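PDB 2PR7: haloacid dehalogenase/epoxide hydrolase family from Corynebacterium glutamicum ATCC 13032, which is of unknown function but belongs to the haloacid dehalogenase-like hydrolases and binds calcium in the crystal at a site that may be catalytic. Local coordinates for residues V72-E76 / D98-N103. Numbering follows the deposited sequence. Where two conformers were deposited one is given.
Sequences VEKPE and DDSILN. With CA (calcium ion), chain C.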
loop_
_atom_site.group_PDB
_atom_site.type_symbol
_atom_site.label_atom_id
_atom_site.label_comp_id
_atom_site.label_asym_id
_atom_site.label_seq_id
_atom_site.Cartn_x
_atom_site.Cartn_y
_atom_site.Cartn_z
ATOM N N VAL A 72 -10.995 7.504 10.181
ATOM C CA VAL A 72 -9.654 8.087 10.427
ATOM C C VAL A 72 -8.961 8.182 9.090
ATOM O O VAL A 72 -9.328 7.463 8.158
ATOM C CB VAL A 72 -8.811 7.226 11.400
ATOM C CG1 VAL A 72 -9.416 7.264 12.788
ATOM C CG2 VAL A 72 -8.668 5.782 10.900
ATOM N N GLU A 73 -7.981 9.075 8.968
ATOM C CA GLU A 73 -7.300 9.261 7.716
ATOM C C GLU A 73 -5.782 9.360 7.909
ATOM O O GLU A 73 -5.298 9.733 8.964
ATOM C CB GLU A 73 -7.806 10.496 6.980
ATOM C CG GLU A 73 -7.660 11.782 7.719
ATOM C CD GLU A 73 -8.440 12.928 7.046
ATOM O OE1 GLU A 73 -9.162 12.704 6.050
ATOM O OE2 GLU A 73 -8.335 14.066 7.544
ATOM N N LYS A 74 -5.042 9.039 6.866
ATOM C CA LYS A 74 -3.611 9.284 6.869
ATOM C C LYS A 74 -3.472 10.789 6.969
ATOM O O LYS A 74 -4.245 11.500 6.342
ATOM C CB LYS A 74 -2.996 8.787 5.560
ATOM C CG LYS A 74 -3.171 7.282 5.324
ATOM C CD LYS A 74 -2.611 6.851 3.977
ATOM C CE LYS A 74 -3.393 7.357 2.767
ATOM N NZ LYS A 74 -2.879 6.956 1.478
ATOM N N PRO A 75 -2.443 11.283 7.661
ATOM C CA PRO A 75 -1.334 10.570 8.316
ATOM C C PRO A 75 -1.529 10.098 9.763
ATOM O O PRO A 75 -0.561 9.705 10.407
ATOM C CB PRO A 75 -0.180 11.583 8.202
ATOM C CG PRO A 75 -0.888 12.885 8.380
ATOM C CD PRO A 75 -2.193 12.733 7.639
ATOM N N GLU A 76 -2.765 10.064 10.247
ATOM C CA GLU A 76 -3.030 9.676 11.642
ATOM C C GLU A 76 -2.534 8.281 11.910
ATOM O O GLU A 76 -2.749 7.373 11.079
ATOM C CB GLU A 76 -4.522 9.698 11.963
ATOM C CG GLU A 76 -5.192 11.043 11.757
ATOM C CD GLU A 76 -6.633 11.022 12.199
ATOM O OE1 GLU A 76 -6.888 11.459 13.338
ATOM O OE2 GLU A 76 -7.501 10.555 11.436
ATOM N N ASP A 98 3.445 5.709 -0.632
ATOM C CA ASP A 98 2.459 6.774 -0.769
ATOM C C ASP A 98 3.107 7.941 -1.504
ATOM O O ASP A 98 4.310 8.237 -1.316
ATOM C CB ASP A 98 2.004 7.205 0.635
ATOM C CG ASP A 98 0.658 7.959 0.670
ATOM O OD1 ASP A 98 0.551 9.059 0.100
ATOM O OD2 ASP A 98 -0.253 7.486 1.363
ATOM N N ASP A 99 2.310 8.631 -2.308
ATOM C CA ASP A 99 2.803 9.780 -3.073
ATOM C C ASP A 99 2.767 11.103 -2.271
ATOM O O ASP A 99 3.160 12.138 -2.782
ATOM C CB ASP A 99 2.053 9.946 -4.401
ATOM C CG ASP A 99 0.603 10.294 -4.208
ATOM O OD1 ASP A 99 0.007 9.690 -3.329
ATOM O OD2 ASP A 99 0.074 11.176 -4.894
ATOM N N SER A 100 2.305 11.050 -1.026
ATOM C CA SER A 100 2.284 12.202 -0.135
ATOM C C SER A 100 3.408 12.109 0.880
ATOM O O SER A 100 3.424 11.189 1.719
ATOM C CB SER A 100 0.978 12.317 0.624
ATOM O OG SER A 100 1.129 13.198 1.709
ATOM N N ILE A 101 4.319 13.083 0.831
ATOM C CA ILE A 101 5.442 13.078 1.760
ATOM C C ILE A 101 4.965 13.154 3.209
ATOM O O ILE A 101 5.541 12.479 4.067
ATOM C CB ILE A 101 6.502 14.155 1.438
ATOM C CG1 ILE A 101 7.783 13.874 2.243
ATOM C CG2 ILE A 101 5.937 15.543 1.685
ATOM C CD1 ILE A 101 8.392 12.475 1.991
ATOM N N LEU A 102 3.916 13.915 3.479
ATOM C CA LEU A 102 3.329 13.985 4.781
ATOM C C LEU A 102 2.811 12.621 5.278
ATOM O O LEU A 102 2.960 12.306 6.494
ATOM C CB LEU A 102 2.209 15.039 4.766
ATOM C CG LEU A 102 2.775 16.478 4.662
ATOM C CD1 LEU A 102 1.647 17.496 4.724
ATOM C CD2 LEU A 102 3.798 16.746 5.771
ATOM N N ASN A 103 2.230 11.836 4.373
ATOM C CA ASN A 103 1.776 10.495 4.757
ATOM C C ASN A 103 2.970 9.576 5.037
ATOM O O ASN A 103 2.981 8.853 6.034
ATOM C CB ASN A 103 0.891 9.896 3.719
ATOM C CG ASN A 103 -0.467 10.538 3.673
ATOM O OD1 ASN A 103 -0.850 11.294 4.545
ATOM N ND2 ASN A 103 -1.196 10.239 2.632
HETATM CA CA CA C . -2.323 9.420 -2.974
HETATM O O HOH W 1 -1.353 10.444 -0.991
HETATM O O HOH W 2 -3.001 11.632 -4.389
HETATM O O HOH W 3 -4.244 10.889 -2.627
#
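Lys74, in the loop ahead of helix 77-86, runs across the side chain of Asn103 at about a right angle to reach the carboxylate of Asp98 at the end of strand 94-98. Its CB lies 3.5 Å from Asn103 OD1, which also faces the ring of Pro75, the residue after the cis peptide bond. A bend at chi3 (-69°) turns the chain past the amide, so that CD and CE lie against both Asn103 ND2 and Asp98 OD2, with CE 3.4 Å from OD2. NZ then forms a salt bridge of 2.7 Å with Asp98 OD2, on the syn side, 25° out of the carboxylate plane, and a further hydrogen bond to Leu40 O. Asn103 ND2 binds the same OD2 at 3.2 Å from the opposite face, 37° out of the plane. The other oxygen, OD1, closes an Asx turn by accepting from Ser100 N through its anti lone pair, and takes a 2.6 Å bond from a water that ligates the calcium ion. Asp99 OD1 binds that ion directly, together with Asp8 and Ala10. In HAD hydrolases a motif III lysine meets the motif IV acids; Lys74 and Asp98-Asp99 probably correspond to these. Lys74, Asn103 and Ser100 N hold the carboxylate, which probably orients the metal-bound water.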